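Local coordinates for protein COG0778: Nitroreductase (Streptococcus pneumoniae, PDB 2B67) that binds flavin mononucleotide and, as a nitroreductase family member, probably uses it to pass electrons from a reduced nicotinamide cofactor to its substrates, at residues T16-D21 and T185-E190; K22-K27 and I180-T185; T83-A88 and E171-P176; Y130-A135 and R175-I180. All coordinates share one frame; numbering follows the deposited sequence.

Contact 1: T16-D21 and T185-E190; sequences TKHFTD and TDEKLE
E187 OE2 is held by two partners of the 16-21 loop, one direct and one through water. H18 ND1 reaches it in a straight but weak hydrogen bond of 3.4 Å, the oxygen at the imidazole edge near its plane, with the carboxylate plane turned 80° from the ring. A water donates to the same OE2 at 2.6 Å and accepts from H18 N, tying the glutamate to both backbone and side chain. A histidine, with a ring N-H to give, and a glutamate long enough to reach it suit a site at the surface.

A firmer link lies between the backbones: D186 N donates to H18 O at 3.0 Å, nearly straight at the hydrogen (176°), and the CA-H of T185 also points at that carbonyl. This bridge brings F19 and T185 opposite each other. On one flank, chi1 of -50° puts T16 OG1 beside the backbone N and leaves CG2 anti to it, 3.2 Å from T185 OG1, and a water joins the two hydroxyls. On the other, the methyl CG2 of T20 lies 3.4 Å from D186 OD1, while D186 OD2 takes a water that also binds F19 O. At T16 and T185 short side chains let the backbones come close and share that first water; T20 OG1 instead bonds K22 N.

K17 sends NZ to O2 of the flavin mononucleotide. The 16-21 loop runs between helices 5-12 and 26-36, and the 185-190 loop leaves strand 174-183; T16 is backbone-bonded to S153 of strand 152-156, and F19 turns its ring onto A75.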
loop_
_atom_site.group_PDB
_atom_site.type_symbol
_atom_site.label_atom_id
_atom_site.label_comp_id
_atom_site.label_asym_id
_atom_site.label_seq_id
_atom_site.Cartn_x
_atom_site.Cartn_y
_atom_site.Cartn_z
ATOM N N THR A 16 5.824 16.025 1.750
ATOM C CA THR A 16 5.981 17.422 1.319
ATOM C C THR A 16 4.729 18.249 1.651
ATOM O O THR A 16 3.615 17.918 1.229
ATOM C CB THR A 16 6.263 17.502 -0.199
ATOM O OG1 THR A 16 7.332 16.610 -0.530
ATOM C CG2 THR A 16 6.618 18.914 -0.635
ATOM N N LYS A 17 4.939 19.333 2.391
ATOM C CA LYS A 17 3.845 20.174 2.833
ATOM C C LYS A 17 3.878 21.584 2.250
ATOM O O LYS A 17 2.870 22.257 2.254
ATOM C CB LYS A 17 3.796 20.195 4.349
ATOM C CG LYS A 17 3.294 18.855 4.899
ATOM C CD LYS A 17 3.502 18.671 6.380
ATOM C CE LYS A 17 3.556 17.171 6.657
ATOM N NZ LYS A 17 2.514 16.769 7.658
ATOM N N HIS A 18 5.018 22.019 1.716
ATOM C CA HIS A 18 5.103 23.356 1.136
ATOM C C HIS A 18 5.759 23.224 -0.214
ATOM O O HIS A 18 6.806 22.585 -0.347
ATOM C CB HIS A 18 5.856 24.327 2.060
ATOM C CG HIS A 18 5.210 24.502 3.406
ATOM N ND1 HIS A 18 5.700 23.908 4.552
ATOM C CD2 HIS A 18 4.084 25.165 3.775
ATOM C CE1 HIS A 18 4.917 24.213 5.573
ATOM N NE2 HIS A 18 3.932 24.977 5.131
ATOM N N PHE A 19 5.121 23.818 -1.215
ATOM C CA PHE A 19 5.476 23.636 -2.610
ATOM C C PHE A 19 5.924 24.976 -3.227
ATOM O O PHE A 19 5.431 26.032 -2.853
ATOM C CB PHE A 19 4.268 23.122 -3.383
ATOM C CG PHE A 19 3.721 21.804 -2.865
ATOM C CD1 PHE A 19 2.602 21.773 -2.017
ATOM C CD2 PHE A 19 4.324 20.615 -3.215
ATOM C CE1 PHE A 19 2.087 20.522 -1.516
ATOM C CE2 PHE A 19 3.824 19.351 -2.721
ATOM C CZ PHE A 19 2.686 19.330 -1.896
ATOM N N THR A 20 6.837 24.896 -4.186
ATOM C CA THR A 20 7.231 26.042 -4.982
ATOM C C THR A 20 6.128 26.275 -6.011
ATOM O O THR A 20 5.141 25.521 -6.057
ATOM C CB THR A 20 8.584 25.792 -5.691
ATOM O OG1 THR A 20 8.398 24.880 -6.776
ATOM C CG2 THR A 20 9.614 25.234 -4.715
ATOM N N ASP A 21 6.305 27.310 -6.825
ATOM C CA ASP A 21 5.377 27.637 -7.904
ATOM C C ASP A 21 5.721 26.977 -9.238
ATOM O O ASP A 21 5.053 27.241 -10.242
ATOM C CB ASP A 21 5.308 29.166 -8.068
ATOM C CG ASP A 21 4.942 29.852 -6.775
ATOM O OD1 ASP A 21 3.814 29.608 -6.296
ATOM O OD2 ASP A 21 5.802 30.588 -6.207
ATOM N N THR A 185 9.093 20.791 -3.985
ATOM C CA THR A 185 9.217 21.149 -2.570
ATOM C C THR A 185 10.018 22.421 -2.316
ATOM O O THR A 185 11.130 22.569 -2.821
ATOM C CB THR A 185 9.959 20.066 -1.823
ATOM O OG1 THR A 185 9.433 18.786 -2.196
ATOM C CG2 THR A 185 9.872 20.302 -0.302
ATOM N N ASP A 186 9.460 23.291 -1.468
ATOM C CA ASP A 186 10.072 24.566 -1.130
ATOM C C ASP A 186 10.854 24.534 0.202
ATOM O O ASP A 186 11.191 25.593 0.768
ATOM C CB ASP A 186 9.017 25.682 -1.127
ATOM C CG ASP A 186 9.633 27.083 -1.314
ATOM O OD1 ASP A 186 10.551 27.256 -2.172
ATOM O OD2 ASP A 186 9.201 28.015 -0.594
ATOM N N GLU A 187 11.156 23.337 0.701
ATOM C CA GLU A 187 11.977 23.213 1.904
ATOM C C GLU A 187 12.733 21.903 1.991
ATOM O O GLU A 187 12.211 20.844 1.642
ATOM C CB GLU A 187 11.160 23.456 3.191
ATOM C CG GLU A 187 9.717 22.962 3.143
ATOM C CD GLU A 187 9.045 22.891 4.512
ATOM O OE1 GLU A 187 9.157 23.844 5.320
ATOM O OE2 GLU A 187 8.378 21.872 4.767
ATOM N N LYS A 188 13.975 21.994 2.462
ATOM C CA LYS A 188 14.762 20.811 2.805
ATOM C C LYS A 188 14.032 20.074 3.913
ATOM O O LYS A 188 13.622 20.686 4.912
ATOM C CB LYS A 188 16.206 21.154 3.255
ATOM C CG LYS A 188 16.517 22.639 3.598
ATOM C CD LYS A 188 15.593 23.268 4.666
ATOM C CE LYS A 188 15.152 24.682 4.232
ATOM N NZ LYS A 188 13.789 25.010 4.734
ATOM N N LEU A 189 13.824 18.774 3.729
ATOM C CA LEU A 189 13.248 18.007 4.816
ATOM C C LEU A 189 14.120 16.890 5.330
ATOM O O LEU A 189 14.897 16.285 4.583
ATOM C CB LEU A 189 11.823 17.544 4.517
ATOM C CG LEU A 189 10.798 18.537 5.083
ATOM C CD1 LEU A 189 9.520 18.506 4.239
ATOM C CD2 LEU A 189 10.525 18.283 6.587
ATOM N N GLU A 190 13.992 16.652 6.627
ATOM C CA GLU A 190 14.723 15.597 7.290
ATOM C C GLU A 190 13.866 14.342 7.304
ATOM O O GLU A 190 12.636 14.430 7.346
ATOM C CB GLU A 190 15.096 16.000 8.724
ATOM C CG GLU A 190 16.325 16.910 8.831
ATOM C CD GLU A 190 17.571 16.305 8.194
ATOM O OE1 GLU A 190 17.724 15.065 8.226
ATOM O OE2 GLU A 190 18.405 17.064 7.657
HETATM O O HOH W 1 10.180 16.142 -1.548
HETATM O O HOH W 2 7.618 20.792 2.548
HETATM O O HOH W 3 6.007 27.448 -0.398
#

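Contact 2: K22-K27 and I180-T185; sequences KLVDPK and ITVGYT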
loop_
_atom_site.group_PDB
_atom_site.type_symbol
_atom_site.label_atom_id
_atom_site.label_comp_id
_atom_site.label_asym_id
_atom_site.label_seq_id
_atom_site.Cartn_x
_atom_site.Cartn_y
_atom_site.Cartn_z
ATOM N N LYS A 22 6.750 26.125 -9.260
ATOM C CA LYS A 22 7.090 25.390 -10.473
ATOM C C LYS A 22 5.909 24.529 -10.934
ATOM O O LYS A 22 5.269 23.825 -10.130
ATOM C CB LYS A 22 8.345 24.495 -10.273
ATOM C CG LYS A 22 8.756 23.734 -11.563
ATOM C CD LYS A 22 10.029 22.920 -11.394
ATOM C CE LYS A 22 10.321 22.104 -12.630
ATOM N NZ LYS A 22 11.492 21.191 -12.392
ATOM N N LEU A 23 5.665 24.582 -12.245
ATOM C CA LEU A 23 4.550 23.936 -12.858
ATOM C C LEU A 23 4.796 22.409 -12.900
ATOM O O LEU A 23 5.933 21.965 -13.043
ATOM C CB LEU A 23 4.350 24.522 -14.269
ATOM C CG LEU A 23 4.012 26.022 -14.432
ATOM C CD1 LEU A 23 3.845 26.353 -15.897
ATOM C CD2 LEU A 23 2.719 26.355 -13.667
ATOM N N VAL A 24 3.741 21.615 -12.727
ATOM C CA VAL A 24 3.876 20.174 -12.802
ATOM C C VAL A 24 3.301 19.722 -14.134
ATOM O O VAL A 24 2.112 19.856 -14.358
ATOM C CB VAL A 24 3.155 19.436 -11.621
ATOM C CG1 VAL A 24 3.158 17.902 -11.875
ATOM C CG2 VAL A 24 3.813 19.779 -10.292
ATOM N N ASP A 25 4.164 19.183 -14.994
ATOM C CA ASP A 25 3.849 18.781 -16.377
ATOM C C ASP A 25 2.890 17.580 -16.345
ATOM O O ASP A 25 3.235 16.562 -15.758
ATOM C CB ASP A 25 5.178 18.373 -17.043
ATOM C CG ASP A 25 5.092 18.222 -18.566
ATOM O OD1 ASP A 25 4.016 18.015 -19.152
ATOM O OD2 ASP A 25 6.172 18.288 -19.190
ATOM N N PRO A 26 1.665 17.722 -16.924
ATOM C CA PRO A 26 0.747 16.571 -17.027
ATOM C C PRO A 26 1.325 15.332 -17.693
ATOM O O PRO A 26 0.870 14.244 -17.386
ATOM C CB PRO A 26 -0.457 17.111 -17.811
ATOM C CG PRO A 26 0.001 18.442 -18.389
ATOM C CD PRO A 26 1.064 18.953 -17.467
ATOM N N LYS A 27 2.333 15.470 -18.559
ATOM C CA LYS A 27 3.042 14.286 -19.090
ATOM C C LYS A 27 3.743 13.486 -17.968
ATOM O O LYS A 27 3.718 12.258 -17.977
ATOM C CB LYS A 27 4.048 14.634 -20.206
ATOM C CG LYS A 27 3.497 15.547 -21.325
ATOM C CD LYS A 27 2.345 14.926 -22.149
ATOM C CE LYS A 27 2.745 14.643 -23.620
ATOM N NZ LYS A 27 2.312 15.714 -24.581
ATOM N N ILE A 180 -3.486 12.825 -2.666
ATOM C CA ILE A 180 -2.039 12.884 -2.814
ATOM C C ILE A 180 -1.743 14.222 -3.431
ATOM O O ILE A 180 -2.031 14.416 -4.627
ATOM C CB ILE A 180 -1.484 11.849 -3.842
ATOM C CG1 ILE A 180 -2.223 10.504 -3.790
ATOM C CG2 ILE A 180 0.038 11.756 -3.718
ATOM C CD1 ILE A 180 -1.699 9.549 -2.894
ATOM N N THR A 181 -1.165 15.130 -2.656
ATOM C CA THR A 181 -0.733 16.403 -3.225
ATOM C C THR A 181 0.545 16.215 -4.018
ATOM O O THR A 181 1.388 15.397 -3.664
ATOM C CB THR A 181 -0.506 17.458 -2.156
ATOM O OG1 THR A 181 0.382 16.931 -1.154
ATOM C CG2 THR A 181 -1.894 17.879 -1.527
ATOM N N VAL A 182 0.684 16.982 -5.092
ATOM C CA VAL A 182 1.823 16.803 -6.001
ATOM C C VAL A 182 2.442 18.143 -6.327
ATOM O O VAL A 182 1.737 19.091 -6.681
ATOM C CB VAL A 182 1.425 16.051 -7.282
ATOM C CG1 VAL A 182 2.680 15.753 -8.111
ATOM C CG2 VAL A 182 0.731 14.704 -6.903
ATOM N N GLY A 183 3.749 18.238 -6.147
ATOM C CA GLY A 183 4.439 19.473 -6.452
ATOM C C GLY A 183 5.893 19.411 -6.098
ATOM O O GLY A 183 6.371 18.464 -5.465
ATOM N N TYR A 184 6.613 20.453 -6.490
ATOM C CA TYR A 184 8.009 20.575 -6.126
ATOM C C TYR A 184 8.116 21.229 -4.769
ATOM O O TYR A 184 7.329 22.124 -4.445
ATOM C CB TYR A 184 8.731 21.376 -7.201
ATOM C CG TYR A 184 8.738 20.649 -8.513
ATOM C CD1 TYR A 184 7.746 20.881 -9.467
ATOM C CD2 TYR A 184 9.726 19.701 -8.796
ATOM C CE1 TYR A 184 7.769 20.212 -10.699
ATOM C CE2 TYR A 184 9.747 19.031 -10.011
ATOM C CZ TYR A 184 8.768 19.286 -10.955
ATOM O OH TYR A 184 8.776 18.609 -12.162
ATOM N N THR A 185 9.093 20.791 -3.985
ATOM C CA THR A 185 9.217 21.149 -2.570
ATOM C C THR A 185 10.018 22.421 -2.316
ATOM O O THR A 185 11.130 22.569 -2.821
ATOM C CB THR A 185 9.959 20.066 -1.823
ATOM O OG1 THR A 185 9.433 18.786 -2.196
ATOM C CG2 THR A 185 9.872 20.302 -0.302
HETATM O O HOH W 4 5.337 22.834 -7.562
HETATM O O HOH W 5 6.868 18.192 -13.984
#
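The backbones of 22-27 and 180-185 face each other without direct hydrogen bonds, CA atoms of V24 and G183 being 6.4 Å apart, and a water accepting from Y184 N and donating to K22 O fills in for one. With CG anti to the backbone N (chi1 -178°) and every later bond extended, K22 lies across one face of the Y184 ring: CD sits over the centre, 3.6 Å from the Y184 centroid, in a CH-pi contact, and NZ follows at 4.0 Å from that centroid as a cation-pi partner. A long aliphatic chain ending in a charge can thus use the ring while its tip stays at the surface. L23 O comes to the ring edge, 3.5 Å from Y184 CE1, and a second water couples Y184 OH (2.7 Å) to D25 N. Deeper in, V24 CG2 rests on G183 CA at 3.9 Å, and V24 CG1 meets V182 CG1, branched apolar groups suited to the interior. D25 is the N-cap of helix 26-36, its OD1 accepting from K27 N. The contact thus lays the loop leading into helix 26-36 beside the end of strand 174-183, with V24 and V182 also touching V77 of strand 77-84.

Contact 3: T83-A88 and E171-P176; sequences TDTDLA and EDRFRP
The guanidinium of R173 meets the carboxylate of D84 edge to edge, planes 30° apart, while F174 CZ lies 3.8 Å above one face of the R173 group, near its rim. The grip is side-on: R173 NE donates to D84 OD1 at 2.8 Å and NH1 to the syn lone pair of OD2 at 2.7 Å. An arginine whose chain is extended from CG to NE has the length to reach across. D84 OD1 also accepts D86 N, from the opposite face of its plane, closing an Asx turn that leads to D86, the N-cap of helix 87-98. D84 OD2 has a further salt bridge to R90, so two arginines probably offset the charge of this buried acid. T85 donates twice to R173 O, through its backbone N at 3.0 Å and through OG1 at 2.6 Å; chi1 of 66° sets that hydroxyl between backbone N and carbonyl carbon.

T83 and R175 form an antiparallel hydrogen-bonded pair, D84 and F174 the non-hydrogen-bonded pair. The contact joins the end of strand 77-84 to the start of strand 174-183, with T83 and R175 facing L131 of helix 124-148 and P176 packing on helix 161-168.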
loop_
_atom_site.group_PDB
_atom_site.type_symbol
_atom_site.label_atom_id
_atom_site.label_comp_id
_atom_site.label_asym_id
_atom_site.label_seq_id
_atom_site.Cartn_x
_atom_site.Cartn_y
_atom_site.Cartn_z
ATOM N N THR A 83 -11.272 3.987 -5.023
ATOM C CA THR A 83 -11.318 2.564 -5.283
ATOM C C THR A 83 -12.749 2.197 -5.674
ATOM O O THR A 83 -13.705 2.871 -5.272
ATOM C CB THR A 83 -10.897 1.754 -4.063
ATOM O OG1 THR A 83 -11.639 2.227 -2.936
ATOM C CG2 THR A 83 -9.402 1.945 -3.773
ATOM N N ASP A 84 -12.858 1.109 -6.431
ATOM C CA ASP A 84 -14.106 0.596 -6.977
ATOM C C ASP A 84 -14.842 -0.247 -5.973
ATOM O O ASP A 84 -14.446 -1.383 -5.708
ATOM C CB ASP A 84 -13.798 -0.272 -8.215
ATOM C CG ASP A 84 -14.984 -0.391 -9.179
ATOM O OD1 ASP A 84 -16.153 -0.260 -8.731
ATOM O OD2 ASP A 84 -14.732 -0.652 -10.385
ATOM N N THR A 85 -15.943 0.273 -5.443
ATOM C CA THR A 85 -16.696 -0.477 -4.473
ATOM C C THR A 85 -17.532 -1.597 -5.099
ATOM O O THR A 85 -18.034 -2.440 -4.369
ATOM C CB THR A 85 -17.628 0.408 -3.629
ATOM O OG1 THR A 85 -18.647 0.948 -4.490
ATOM C CG2 THR A 85 -16.806 1.565 -2.948
ATOM N N ASP A 86 -17.687 -1.587 -6.430
ATOM C CA ASP A 86 -18.388 -2.659 -7.141
ATOM C C ASP A 86 -17.344 -3.618 -7.713
ATOM O O ASP A 86 -16.911 -3.516 -8.883
ATOM C CB ASP A 86 -19.299 -2.110 -8.260
ATOM C CG ASP A 86 -20.400 -3.140 -8.689
ATOM O OD1 ASP A 86 -20.183 -4.365 -8.519
ATOM O OD2 ASP A 86 -21.490 -2.725 -9.169
ATOM N N LEU A 87 -16.933 -4.541 -6.865
ATOM C CA LEU A 87 -15.840 -5.422 -7.184
ATOM C C LEU A 87 -16.211 -6.408 -8.299
ATOM O O LEU A 87 -15.345 -6.804 -9.089
ATOM C CB LEU A 87 -15.380 -6.124 -5.911
ATOM C CG LEU A 87 -14.505 -5.340 -4.907
ATOM C CD1 LEU A 87 -14.214 -6.247 -3.721
ATOM C CD2 LEU A 87 -13.170 -4.893 -5.556
ATOM N N ALA A 88 -17.489 -6.805 -8.363
ATOM C CA ALA A 88 -18.003 -7.610 -9.492
ATOM C C ALA A 88 -17.862 -6.837 -10.798
ATOM O O ALA A 88 -17.329 -7.341 -11.773
ATOM C CB ALA A 88 -19.493 -8.022 -9.262
ATOM N N GLU A 171 -18.719 9.244 -9.960
ATOM C CA GLU A 171 -19.745 8.269 -9.557
ATOM C C GLU A 171 -19.553 7.662 -8.164
ATOM O O GLU A 171 -18.423 7.284 -7.787
ATOM C CB GLU A 171 -19.864 7.139 -10.599
ATOM C CG GLU A 171 -20.424 7.592 -11.949
ATOM C CD GLU A 171 -21.858 8.155 -11.884
ATOM O OE1 GLU A 171 -22.653 7.739 -11.001
ATOM O OE2 GLU A 171 -22.188 9.016 -12.735
ATOM N N ASP A 172 -20.655 7.553 -7.418
ATOM C CA ASP A 172 -20.648 7.077 -6.035
ATOM C C ASP A 172 -20.162 5.629 -5.887
ATOM O O ASP A 172 -19.795 5.185 -4.780
ATOM C CB ASP A 172 -22.042 7.198 -5.421
ATOM C CG ASP A 172 -22.419 8.631 -5.088
ATOM O OD1 ASP A 172 -21.529 9.500 -4.913
ATOM O OD2 ASP A 172 -23.637 8.904 -4.993
ATOM N N ARG A 173 -20.189 4.889 -7.000
ATOM C CA ARG A 173 -19.584 3.561 -7.078
ATOM C C ARG A 173 -18.101 3.639 -6.604
ATOM O O ARG A 173 -17.602 2.718 -6.025
ATOM C CB ARG A 173 -19.705 3.006 -8.515
ATOM C CG ARG A 173 -18.871 1.758 -8.811
ATOM C CD ARG A 173 -19.067 1.314 -10.265
ATOM N NE ARG A 173 -17.950 0.486 -10.732
ATOM C CZ ARG A 173 -17.715 0.173 -12.014
ATOM N NH1 ARG A 173 -16.643 -0.554 -12.332
ATOM N NH2 ARG A 173 -18.529 0.587 -12.983
ATOM N N PHE A 174 -17.433 4.762 -6.856
ATOM C CA PHE A 174 -16.039 4.983 -6.450
ATOM C C PHE A 174 -15.956 5.731 -5.119
ATOM O O PHE A 174 -16.546 6.814 -4.975
ATOM C CB PHE A 174 -15.307 5.727 -7.575
ATOM C CG PHE A 174 -15.202 4.902 -8.803
ATOM C CD1 PHE A 174 -16.197 4.976 -9.796
ATOM C CD2 PHE A 174 -14.163 3.959 -8.936
ATOM C CE1 PHE A 174 -16.129 4.112 -10.952
ATOM C CE2 PHE A 174 -14.086 3.116 -10.066
ATOM C CZ PHE A 174 -15.073 3.175 -11.070
ATOM N N ARG A 175 -15.259 5.156 -4.133
ATOM C CA ARG A 175 -15.086 5.860 -2.860
ATOM C C ARG A 175 -13.678 6.446 -2.737
ATOM O O ARG A 175 -12.688 5.821 -3.176
ATOM C CB ARG A 175 -15.401 4.973 -1.660
ATOM C CG ARG A 175 -14.423 3.851 -1.489
ATOM C CD ARG A 175 -14.577 3.194 -0.124
ATOM N NE ARG A 175 -13.382 2.436 0.258
ATOM C CZ ARG A 175 -13.339 1.576 1.282
ATOM N NH1 ARG A 175 -12.215 0.921 1.568
ATOM N NH2 ARG A 175 -14.447 1.320 1.989
ATOM N N PRO A 176 -13.587 7.661 -2.187
ATOM C CA PRO A 176 -12.282 8.280 -2.062
ATOM C C PRO A 176 -11.478 7.588 -0.964
ATOM O O PRO A 176 -12.009 7.280 0.111
ATOM C CB PRO A 176 -12.603 9.751 -1.728
ATOM C CG PRO A 176 -14.001 9.739 -1.173
ATOM C CD PRO A 176 -14.696 8.539 -1.748
#

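Contact 4: Y130-A135 and R175-I180; sequences YLALNA and RPELLI
L131 and R175 cross at an angle, the leucine methyl CD1 lying over one face of the guanidinium, 3.9 Å above its plane and toward the rim. L131 CB comes closer to the group's end, 3.5 Å from R175 NH1. A132 N lies 3.7 Å beyond R175 NH1, near the guanidinium plane; E177 binds along the NE/NH1 edge: NE and NH1 both donate to the single oxygen E177 OE2, at 2.6 Å and 2.9 Å, each bond lying in that plane. NH1 meets a syn lone pair, while NE arrives from above the carboxylate plane. In E177, chi1 of -63° places CG 3.8 Å from A135 CB, and the bend at chi2 (-78°) turns the carboxylate to R175, two residues earlier on the same strand. Alanines at 132 and 135 suit this closeness: the axes of helix 130-135 and strand 175-180 approach to 9.3 Å, 24° from parallel. E177 and L178 form a classic beta bulge opposite L81.

On the helix, N134 ND2 hydrogen-bonds Y130 O and OD1 takes A42 N, while L133 touches the flavin and A132 meets A132 of the second subunit.

A buried carboxylate oxygen thus receives NE, NH1 and T83 OG1. Such donors would favour the ionised glutamate and largely neutralise R175, whose NH1 also donates to S128 O and whose NH2 makes a long, weak ion pair with D129 of the second subunit.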
loop_
_atom_site.group_PDB
_atom_site.type_symbol
_atom_site.label_atom_id
_atom_site.label_comp_id
_atom_site.label_asym_id
_atom_site.label_seq_id
_atom_site.Cartn_x
_atom_site.Cartn_y
_atom_site.Cartn_z
ATOM N N TYR A 130 -10.217 -4.793 1.722
ATOM C CA TYR A 130 -9.647 -5.174 0.412
ATOM C C TYR A 130 -9.345 -3.902 -0.396
ATOM O O TYR A 130 -8.245 -3.711 -0.913
ATOM C CB TYR A 130 -10.653 -6.074 -0.299
ATOM C CG TYR A 130 -10.278 -6.652 -1.624
ATOM C CD1 TYR A 130 -9.838 -7.978 -1.729
ATOM C CD2 TYR A 130 -10.426 -5.908 -2.788
ATOM C CE1 TYR A 130 -9.534 -8.551 -2.996
ATOM C CE2 TYR A 130 -10.104 -6.449 -4.051
ATOM C CZ TYR A 130 -9.699 -7.776 -4.159
ATOM O OH TYR A 130 -9.387 -8.286 -5.441
ATOM N N LEU A 131 -10.315 -3.008 -0.451
ATOM C CA LEU A 131 -10.145 -1.766 -1.203
ATOM C C LEU A 131 -9.046 -0.900 -0.561
ATOM O O LEU A 131 -8.194 -0.327 -1.245
ATOM C CB LEU A 131 -11.471 -1.027 -1.262
ATOM C CG LEU A 131 -12.637 -1.687 -2.039
ATOM C CD1 LEU A 131 -13.864 -0.764 -1.971
ATOM C CD2 LEU A 131 -12.324 -1.996 -3.494
ATOM N N ALA A 132 -9.059 -0.823 0.775
ATOM C CA ALA A 132 -8.103 0.016 1.479
ATOM C C ALA A 132 -6.671 -0.517 1.268
ATOM O O ALA A 132 -5.717 0.256 1.044
ATOM C CB ALA A 132 -8.450 0.125 2.980
ATOM N N LEU A 133 -6.524 -1.838 1.334
ATOM C CA LEU A 133 -5.226 -2.440 1.145
ATOM C C LEU A 133 -4.688 -2.182 -0.247
ATOM O O LEU A 133 -3.541 -1.747 -0.401
ATOM C CB LEU A 133 -5.220 -3.942 1.476
ATOM C CG LEU A 133 -3.743 -4.401 1.507
ATOM C CD1 LEU A 133 -3.412 -5.173 2.773
ATOM C CD2 LEU A 133 -3.447 -5.170 0.247
ATOM N N ASN A 134 -5.497 -2.466 -1.263
ATOM C CA ASN A 134 -5.075 -2.268 -2.654
ATOM C C ASN A 134 -4.774 -0.782 -2.950
ATOM O O ASN A 134 -3.917 -0.471 -3.750
ATOM C CB ASN A 134 -6.129 -2.854 -3.625
ATOM C CG ASN A 134 -6.125 -4.401 -3.627
ATOM O OD1 ASN A 134 -5.190 -5.015 -4.141
ATOM N ND2 ASN A 134 -7.127 -5.024 -2.976
ATOM N N ALA A 135 -5.492 0.132 -2.309
ATOM C CA ALA A 135 -5.183 1.569 -2.421
ATOM C C ALA A 135 -3.794 1.880 -1.838
ATOM O O ALA A 135 -3.060 2.670 -2.423
ATOM C CB ALA A 135 -6.251 2.423 -1.723
ATOM N N ARG A 175 -15.259 5.156 -4.133
ATOM C CA ARG A 175 -15.086 5.860 -2.860
ATOM C C ARG A 175 -13.678 6.446 -2.737
ATOM O O ARG A 175 -12.688 5.821 -3.176
ATOM C CB ARG A 175 -15.401 4.973 -1.660
ATOM C CG ARG A 175 -14.423 3.851 -1.489
ATOM C CD ARG A 175 -14.577 3.194 -0.124
ATOM N NE ARG A 175 -13.382 2.436 0.258
ATOM C CZ ARG A 175 -13.339 1.576 1.282
ATOM N NH1 ARG A 175 -12.215 0.921 1.568
ATOM N NH2 ARG A 175 -14.447 1.320 1.989
ATOM N N PRO A 176 -13.587 7.661 -2.187
ATOM C CA PRO A 176 -12.282 8.280 -2.062
ATOM C C PRO A 176 -11.478 7.588 -0.964
ATOM O O PRO A 176 -12.009 7.280 0.111
ATOM C CB PRO A 176 -12.603 9.751 -1.728
ATOM C CG PRO A 176 -14.001 9.739 -1.173
ATOM C CD PRO A 176 -14.696 8.539 -1.748
ATOM N N GLU A 177 -10.228 7.282 -1.255
ATOM C CA GLU A 177 -9.366 6.685 -0.224
ATOM C C GLU A 177 -8.372 7.671 0.389
ATOM O O GLU A 177 -8.150 7.667 1.609
ATOM C CB GLU A 177 -8.605 5.482 -0.803
ATOM C CG GLU A 177 -9.537 4.331 -1.263
ATOM C CD GLU A 177 -10.074 3.470 -0.123
ATOM O OE1 GLU A 177 -9.770 3.716 1.065
ATOM O OE2 GLU A 177 -10.830 2.540 -0.419
ATOM N N LEU A 178 -7.776 8.503 -0.469
ATOM C CA LEU A 178 -6.593 9.340 -0.138
ATOM C C LEU A 178 -6.544 10.518 -1.094
ATOM O O LEU A 178 -6.934 10.388 -2.268
ATOM C CB LEU A 178 -5.282 8.542 -0.415
ATOM C CG LEU A 178 -4.812 7.388 0.466
ATOM C CD1 LEU A 178 -3.521 6.752 -0.087
ATOM C CD2 LEU A 178 -4.621 7.833 1.940
ATOM N N LEU A 179 -5.998 11.635 -0.617
ATOM C CA LEU A 179 -5.603 12.737 -1.488
ATOM C C LEU A 179 -4.079 12.758 -1.488
ATOM O O LEU A 179 -3.460 12.714 -0.432
ATOM C CB LEU A 179 -6.149 14.106 -0.994
ATOM C CG LEU A 179 -7.664 14.239 -0.763
ATOM C CD1 LEU A 179 -8.027 15.697 -0.393
ATOM C CD2 LEU A 179 -8.498 13.761 -1.999
ATOM N N ILE A 180 -3.486 12.825 -2.666
ATOM C CA ILE A 180 -2.039 12.884 -2.814
ATOM C C ILE A 180 -1.743 14.222 -3.431
ATOM O O ILE A 180 -2.031 14.416 -4.627
ATOM C CB ILE A 180 -1.484 11.849 -3.842
ATOM C CG1 ILE A 180 -2.223 10.504 -3.790
ATOM C CG2 ILE A 180 0.038 11.756 -3.718
ATOM C CD1 ILE A 180 -1.699 9.549 -2.894
#

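Overall arrangement
Strand 174-183 runs through contacts 2, 3 and 4, which meet it at its end, start and start-to-middle, while contact 1 uses the loop that follows. Contact 4 is the buried one, about 6 Å from the chain's centre, where one ion pair sits among apolar groups. Contacts 2 and 3 are partly buried and lie on opposite sides of that centre: one relies on water and a lysine over a ring, the other on sheet pairing and salt bridges. Contact 1 is at the surface and rich in water. It touches contact 2 through T20 N and Y184 O, 2.8 Å apart, as contacts 3 and 4 meet through T83 and E177.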